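Long-range contacts in lambda integrase (Enterobacteria phage lambda, PDB 1AE9), which carries out site-specific DNA recombination that integrates the phage genome into the host chromosome and, together with excisionase, excises the prophage: residues S2-D7 with D127-H132; A30-Q35 with I77-T82; L70-L75 with A139-K144. All blocks are in the same frame, centred on the assembly; numbering follows the deposited sequence.

The three contacts join widely separated parts of the tyrosine recombinase catalytic domain. Contacts 2 and 3 are close neighbours, their centres about 10 Å apart; they share the antiparallel strands 71-72 and 77-78 and are also linked through Tyr142 and Val32. Contact 1 has its centre about 17 Å from that of contact 2 and about 16 Å from that of contact 3. It reaches contact 2 where Phe131 CZ packs on Ala30 CB, and contact 3 where Ala6 O packs on Leu75 CD2 at 3.6 Å. The side chain of the predicted active-site Arg135 is about 8 Å from that of Thr33 in contact 2 and about 9 Å from that of Tyr142 in contact 3, while contact 1 holds the predicted active-site His132.

Contact 1 of 3, residues S2-D7 with D127-H132; sequences SRLTAD and DPPTFH
Ser2 N donates to Asp127 O at 2.9 Å in a fairly straight bond. This backbone bond ties the first residues of this catalytic-domain fragment to the proline-rich approach to helix 133-145. Beside it, Ser2 CB lies against Asp127 O, 3.2 Å away, and against Pro129 CD. The Pro129 ring fills the angle between the segments: its CB lies 3.6 Å from Ser2 O, a buried carbonyl oxygen with no hydrogen-bonding partner in the model, and its CG meets Leu4 CD1 at 3.7 Å. Leu4 and the ring cross at about a right angle. Further on, Thr130 OG1 accepts a weak capping bond of 3.3 Å from His132 N, at the turn that includes His132, a predicted active-site residue; Thr130 OG1 is also hydrogen-bonded to Glu133. The Asp127 carboxylate is engaged by Lys59 of the second subunit in a salt bridge. Leu4 also touches Leu134 of helix 133-145, and Phe131 meets Phe113 of helix 106-120 edge to face; the contact thus fastens the residues leading into helix 6-15 beside these two helices.

Contact 2 of 3, residues A30-Q35 with I77-T82; sequences AVVTGQ and ISMKET
Val32 packs against Ile77 and Met79, and beside this contact, on the same segment as the valine, lies the flat amide of Gln35, held by bonds at both ends. Its NE2 donates to Thr33 O at 2.9 Å, with the acceptor near the amide plane (13° out of it) and the donor tilted 32° from the carbonyl plane. NE2 also bonds to Leu154 O, and OE1 to Gln57 NE2. Within the tyrosine recombinase catalytic domain, the contact sets the C-terminal end of helix 21-33 against the junction of strand 77-78 and helix 79-90. Val32 occupies its centre. Its CB lies 3.7 Å from Ile77 CG2, while both its methyls, CG1 and CG2, face Met79 CB, each at 3.9 Å. One residue earlier, Val31 CB meets Ile77 CD1 at 4.1 Å, so the two branches of Ile77 serve successive valines. Met79 runs on in an extended chain, with CG anti to the backbone N (chi1 -171°), which carries its thioether across Thr33 at about a right angle. The polar branch of Thr33 serves its own helix instead, where OG1 bonds to Leu29 O. Gly34, whose phi is positive, ends the helix, and its carbonyl oxygen accepts from NH1 of Arg135, so the turn after the helix is tied to a predicted active-site residue. On the other segment Ser78 is the N-cap of helix 79-90, its OG receiving a weak bond of 3.4 Å from Glu81 N. At the far end of Met79, CE rests 3.9 Å from Thr33 CG2.

Contact 3 of 3, residues L70-L75 with A139-K144; sequences LHIDAL and ARLYEK
Tyr142, Leu141 and Ile72 bury the greatest areas here, and Ile72 reaches both of the others. Its CD1 sits over one face of the Tyr142 ring, 3.5 Å from the centroid and 15° off the ring normal, a CH-pi contact made over the middle of the ring. The side chain gets there by folding at its second torsion (chi2 -75°), which turns CD1 in over the phenol although the first bond from the backbone does not aim at the helix. The other branch works separately: Ile72 CG2 packs on Leu141 CD1 at 3.8 Å, so the isoleucine is shared by two consecutive helix residues. Leu141 spreads its own methyls between two further partners, CD1 lying 4.0 Å from Leu75 CD1 and CD2 4.0 Å from Ala74 CB. At the phenol end, Leu70 CB comes to 3.7 Å from Tyr142 OH, and the ring also passes His71 O, its CE1 being 3.6 Å away. Residues 70-75 thus pass across the side of helix 133-145. The helix answers with polar bonds just beyond the contact, where Gln145 bridges His71 O and Asp73 N. Tyr142 also meets Phe150 of helix 148-155 edge to face. No hydrogen bond crosses between the segments themselves. Cohesion therefore rests on apolar and CH-pi packing, while the buried phenol hydroxyl satisfies its polarity in a hydrogen bond to Val32 O, which should limit movement of the ring beneath Ile72.

Contact 1 of 3, residues S2-D7 with D127-H132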
# COMPACT_ATOMS: atom_id res chain seq x y z
N SER A 2 14.28 -16.96 -4.22
CA SER A 2 13.98 -18.39 -4.22
C SER A 2 12.63 -18.71 -4.86
O SER A 2 11.72 -17.89 -4.86
CB SER A 2 14.01 -18.90 -2.77
OG SER A 2 13.84 -20.31 -2.68
N ARG A 3 12.54 -19.90 -5.45
CA ARG A 3 11.30 -20.38 -6.05
C ARG A 3 10.54 -21.12 -4.95
O ARG A 3 11.05 -21.31 -3.84
CB ARG A 3 11.62 -21.33 -7.21
CG ARG A 3 12.58 -22.47 -6.85
CD ARG A 3 12.72 -23.50 -7.97
NE ARG A 3 11.83 -24.65 -7.78
CZ ARG A 3 11.65 -25.63 -8.68
NH1 ARG A 3 12.29 -25.60 -9.84
NH2 ARG A 3 10.80 -26.62 -8.41
N LEU A 4 9.31 -21.54 -5.24
CA LEU A 4 8.51 -22.28 -4.28
C LEU A 4 8.10 -23.58 -4.94
O LEU A 4 7.52 -23.56 -6.02
CB LEU A 4 7.26 -21.48 -3.90
CG LEU A 4 6.41 -22.05 -2.76
CD1 LEU A 4 7.13 -21.87 -1.44
CD2 LEU A 4 5.05 -21.36 -2.75
N THR A 5 8.42 -24.71 -4.32
CA THR A 5 8.06 -26.01 -4.89
C THR A 5 6.67 -26.42 -4.42
O THR A 5 6.10 -25.79 -3.51
CB THR A 5 9.07 -27.12 -4.48
OG1 THR A 5 8.98 -27.38 -3.07
CG2 THR A 5 10.49 -26.70 -4.81
N ALA A 6 6.12 -27.47 -5.02
CA ALA A 6 4.80 -27.96 -4.65
C ALA A 6 4.78 -28.44 -3.19
O ALA A 6 3.82 -28.17 -2.47
CB ALA A 6 4.37 -29.09 -5.58
N ASP A 7 5.83 -29.14 -2.76
CA ASP A 7 5.89 -29.64 -1.38
C ASP A 7 5.97 -28.46 -0.39
O ASP A 7 5.35 -28.50 0.68
CB ASP A 7 7.06 -30.62 -1.19
CG ASP A 7 6.92 -31.50 0.06
OD1 ASP A 7 5.97 -32.31 0.14
OD2 ASP A 7 7.76 -31.40 0.98
N ASP A 127 16.70 -15.01 -0.83
CA ASP A 127 15.48 -14.39 -0.32
C ASP A 127 14.29 -15.34 -0.46
O ASP A 127 14.05 -15.90 -1.54
CB ASP A 127 15.18 -13.09 -1.09
CG ASP A 127 16.20 -12.00 -0.82
OD1 ASP A 127 17.16 -12.21 -0.05
OD2 ASP A 127 16.04 -10.90 -1.39
N PRO A 128 13.52 -15.54 0.63
CA PRO A 128 12.35 -16.43 0.62
C PRO A 128 11.32 -16.04 -0.43
O PRO A 128 11.19 -14.87 -0.80
CB PRO A 128 11.78 -16.24 2.03
CG PRO A 128 12.99 -15.97 2.84
CD PRO A 128 13.73 -14.99 1.97
N PRO A 129 10.58 -17.02 -0.96
CA PRO A 129 9.56 -16.76 -1.98
C PRO A 129 8.38 -15.97 -1.39
O PRO A 129 8.05 -16.13 -0.21
CB PRO A 129 9.13 -18.17 -2.41
CG PRO A 129 9.33 -18.97 -1.17
CD PRO A 129 10.64 -18.46 -0.64
N THR A 130 7.81 -15.09 -2.19
CA THR A 130 6.67 -14.28 -1.78
C THR A 130 5.41 -14.86 -2.42
O THR A 130 5.48 -15.88 -3.12
CB THR A 130 6.84 -12.82 -2.23
OG1 THR A 130 6.80 -12.74 -3.66
CG2 THR A 130 8.17 -12.26 -1.74
N PHE A 131 4.26 -14.22 -2.20
CA PHE A 131 3.03 -14.70 -2.80
C PHE A 131 3.17 -14.74 -4.32
O PHE A 131 2.60 -15.61 -4.98
CB PHE A 131 1.83 -13.83 -2.39
CG PHE A 131 0.50 -14.42 -2.76
CD1 PHE A 131 -0.08 -14.15 -4.00
CD2 PHE A 131 -0.18 -15.25 -1.87
CE1 PHE A 131 -1.31 -14.69 -4.35
CE2 PHE A 131 -1.43 -15.80 -2.21
CZ PHE A 131 -1.99 -15.52 -3.45
N HIS A 132 3.94 -13.80 -4.88
CA HIS A 132 4.14 -13.77 -6.32
C HIS A 132 4.73 -15.08 -6.86
O HIS A 132 4.48 -15.46 -8.00
CB HIS A 132 5.03 -12.61 -6.76
CG HIS A 132 5.34 -12.62 -8.23
ND1 HIS A 132 6.53 -13.09 -8.73
CD2 HIS A 132 4.58 -12.30 -9.30
CE1 HIS A 132 6.49 -13.07 -10.05
NE2 HIS A 132 5.32 -12.59 -10.43

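Contact 2 of 3, residues A30-Q35 with I77-T82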
# COMPACT_ATOMS: atom_id res chain seq x y z
N ALA A 30 -4.47 -18.69 -6.81
CA ALA A 30 -3.25 -18.21 -7.45
C ALA A 30 -2.58 -19.31 -8.28
O ALA A 30 -2.10 -19.05 -9.39
CB ALA A 30 -2.28 -17.69 -6.41
N VAL A 31 -2.54 -20.52 -7.74
CA VAL A 31 -1.91 -21.65 -8.43
C VAL A 31 -2.76 -22.20 -9.57
O VAL A 31 -2.24 -22.48 -10.64
CB VAL A 31 -1.51 -22.79 -7.44
CG1 VAL A 31 -0.93 -23.99 -8.20
CG2 VAL A 31 -0.48 -22.28 -6.43
N VAL A 32 -4.07 -22.33 -9.37
CA VAL A 32 -4.91 -22.87 -10.42
C VAL A 32 -5.24 -21.90 -11.57
O VAL A 32 -5.54 -22.34 -12.69
CB VAL A 32 -6.20 -23.54 -9.84
CG1 VAL A 32 -7.24 -22.50 -9.46
CG2 VAL A 32 -6.76 -24.56 -10.81
N THR A 33 -5.18 -20.59 -11.33
CA THR A 33 -5.46 -19.62 -12.40
C THR A 33 -4.17 -19.00 -12.95
O THR A 33 -4.18 -18.44 -14.05
CB THR A 33 -6.40 -18.46 -11.96
OG1 THR A 33 -5.70 -17.59 -11.06
CG2 THR A 33 -7.67 -18.98 -11.30
N GLY A 34 -3.09 -19.07 -12.17
CA GLY A 34 -1.82 -18.49 -12.59
C GLY A 34 -1.81 -16.97 -12.72
O GLY A 34 -0.85 -16.40 -13.27
N GLN A 35 -2.83 -16.29 -12.19
CA GLN A 35 -2.91 -14.84 -12.29
C GLN A 35 -2.14 -14.07 -11.21
O GLN A 35 -1.97 -14.55 -10.09
CB GLN A 35 -4.38 -14.39 -12.33
CG GLN A 35 -5.17 -14.98 -13.51
CD GLN A 35 -4.44 -14.82 -14.84
OE1 GLN A 35 -4.17 -13.70 -15.30
NE2 GLN A 35 -4.10 -15.94 -15.46
N ILE A 77 -5.79 -29.42 -6.58
CA ILE A 77 -6.56 -28.17 -6.57
C ILE A 77 -7.56 -28.15 -7.72
O ILE A 77 -7.18 -28.30 -8.88
CB ILE A 77 -5.65 -26.93 -6.68
CG1 ILE A 77 -4.73 -26.85 -5.47
CG2 ILE A 77 -6.50 -25.67 -6.77
CD1 ILE A 77 -3.63 -25.81 -5.60
N SER A 78 -8.83 -28.02 -7.38
CA SER A 78 -9.87 -27.95 -8.39
C SER A 78 -10.38 -26.52 -8.39
O SER A 78 -10.80 -26.02 -7.36
CB SER A 78 -11.02 -28.90 -8.04
OG SER A 78 -12.15 -28.65 -8.86
N MET A 79 -10.33 -25.87 -9.55
CA MET A 79 -10.79 -24.49 -9.64
C MET A 79 -12.25 -24.34 -9.23
O MET A 79 -12.58 -23.43 -8.47
CB MET A 79 -10.56 -23.92 -11.05
CG MET A 79 -10.81 -22.40 -11.16
SD MET A 79 -10.18 -21.69 -12.69
CE MET A 79 -11.10 -20.17 -12.77
N LYS A 80 -13.11 -25.26 -9.67
CA LYS A 80 -14.53 -25.20 -9.34
C LYS A 80 -14.75 -25.34 -7.83
O LYS A 80 -15.51 -24.58 -7.24
CB LYS A 80 -15.32 -26.29 -10.09
N GLU A 81 -14.05 -26.30 -7.22
CA GLU A 81 -14.15 -26.55 -5.78
C GLU A 81 -13.70 -25.33 -4.98
O GLU A 81 -14.33 -24.96 -3.99
CB GLU A 81 -13.27 -27.73 -5.38
CG GLU A 81 -13.55 -29.01 -6.13
CD GLU A 81 -14.60 -29.85 -5.46
OE1 GLU A 81 -14.23 -30.60 -4.52
OE2 GLU A 81 -15.78 -29.77 -5.87
N THR A 82 -12.58 -24.73 -5.41
CA THR A 82 -12.03 -23.54 -4.76
C THR A 82 -13.03 -22.39 -4.87
O THR A 82 -13.31 -21.72 -3.87
CB THR A 82 -10.68 -23.15 -5.38
OG1 THR A 82 -9.73 -24.19 -5.13
CG2 THR A 82 -10.17 -21.85 -4.78

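Contact 3 of 3, residues L70-L75 with A139-K144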
# COMPACT_ATOMS: atom_id res chain seq x y z
N LEU A 70 -10.57 -26.17 -14.92
CA LEU A 70 -9.15 -26.42 -14.67
C LEU A 70 -8.88 -27.09 -13.32
O LEU A 70 -9.64 -26.91 -12.36
CB LEU A 70 -8.34 -25.13 -14.78
CG LEU A 70 -7.97 -24.65 -16.18
CD1 LEU A 70 -7.18 -23.35 -16.08
CD2 LEU A 70 -7.14 -25.72 -16.90
N HIS A 71 -7.81 -27.87 -13.28
CA HIS A 71 -7.38 -28.59 -12.08
C HIS A 71 -5.87 -28.54 -12.06
O HIS A 71 -5.23 -28.52 -13.12
CB HIS A 71 -7.74 -30.09 -12.16
CG HIS A 71 -9.17 -30.43 -11.83
ND1 HIS A 71 -10.19 -30.34 -12.76
CD2 HIS A 71 -9.73 -30.94 -10.71
CE1 HIS A 71 -11.31 -30.79 -12.22
NE2 HIS A 71 -11.06 -31.15 -10.98
N ILE A 72 -5.30 -28.51 -10.86
CA ILE A 72 -3.84 -28.57 -10.69
C ILE A 72 -3.69 -29.93 -10.02
O ILE A 72 -3.88 -30.08 -8.80
CB ILE A 72 -3.28 -27.45 -9.79
CG1 ILE A 72 -3.06 -26.19 -10.63
CG2 ILE A 72 -1.95 -27.88 -9.15
CD1 ILE A 72 -1.83 -26.26 -11.53
N ASP A 73 -3.41 -30.94 -10.83
CA ASP A 73 -3.26 -32.31 -10.36
C ASP A 73 -2.24 -32.54 -9.26
O ASP A 73 -2.55 -33.17 -8.25
CB ASP A 73 -2.99 -33.23 -11.54
CG ASP A 73 -4.13 -33.24 -12.54
OD1 ASP A 73 -5.30 -33.03 -12.14
OD2 ASP A 73 -3.85 -33.44 -13.74
N ALA A 74 -1.05 -31.97 -9.42
CA ALA A 74 0.03 -32.14 -8.44
C ALA A 74 -0.33 -31.80 -6.99
O ALA A 74 0.24 -32.38 -6.05
CB ALA A 74 1.27 -31.37 -8.88
N LEU A 75 -1.27 -30.88 -6.80
CA LEU A 75 -1.67 -30.46 -5.47
C LEU A 75 -3.12 -30.75 -5.14
O LEU A 75 -3.59 -30.46 -4.04
CB LEU A 75 -1.38 -28.97 -5.29
CG LEU A 75 0.10 -28.58 -5.31
CD1 LEU A 75 0.25 -27.08 -5.41
CD2 LEU A 75 0.78 -29.12 -4.06
N ALA A 139 2.90 -21.93 -13.39
CA ALA A 139 3.48 -22.15 -14.72
C ALA A 139 4.23 -23.49 -14.82
O ALA A 139 3.98 -24.25 -15.75
CB ALA A 139 4.41 -20.99 -15.09
N ARG A 140 5.13 -23.77 -13.87
CA ARG A 140 5.91 -25.02 -13.88
C ARG A 140 5.02 -26.25 -13.76
O ARG A 140 5.24 -27.26 -14.44
CB ARG A 140 6.97 -25.03 -12.79
CG ARG A 140 8.04 -23.95 -12.95
CD ARG A 140 9.20 -24.12 -11.96
NE ARG A 140 8.76 -24.18 -10.57
CZ ARG A 140 8.69 -23.14 -9.74
NH1 ARG A 140 9.01 -21.92 -10.16
NH2 ARG A 140 8.28 -23.31 -8.49
N LEU A 141 4.00 -26.18 -12.91
CA LEU A 141 3.08 -27.30 -12.74
C LEU A 141 2.25 -27.52 -14.00
O LEU A 141 2.02 -28.67 -14.39
CB LEU A 141 2.17 -27.08 -11.53
CG LEU A 141 2.83 -27.05 -10.15
CD1 LEU A 141 1.75 -26.90 -9.07
CD2 LEU A 141 3.63 -28.33 -9.91
N TYR A 142 1.76 -26.44 -14.61
CA TYR A 142 0.95 -26.52 -15.83
C TYR A 142 1.77 -26.94 -17.05
O TYR A 142 1.25 -27.60 -17.95
CB TYR A 142 0.23 -25.19 -16.11
CG TYR A 142 -1.13 -25.10 -15.44
CD1 TYR A 142 -2.01 -26.18 -15.49
CD2 TYR A 142 -1.52 -23.95 -14.75
CE1 TYR A 142 -3.26 -26.11 -14.88
CE2 TYR A 142 -2.77 -23.89 -14.13
CZ TYR A 142 -3.63 -24.97 -14.20
OH TYR A 142 -4.87 -24.92 -13.63
N GLU A 143 3.04 -26.55 -17.07
CA GLU A 143 3.95 -26.91 -18.15
C GLU A 143 4.12 -28.43 -18.19
O GLU A 143 4.23 -29.02 -19.26
CB GLU A 143 5.31 -26.24 -17.92
N LYS A 144 4.14 -29.05 -17.02
CA LYS A 144 4.28 -30.50 -16.92
C LYS A 144 2.96 -31.21 -17.19
O LYS A 144 2.88 -32.11 -18.02
CB LYS A 144 4.83 -30.89 -15.54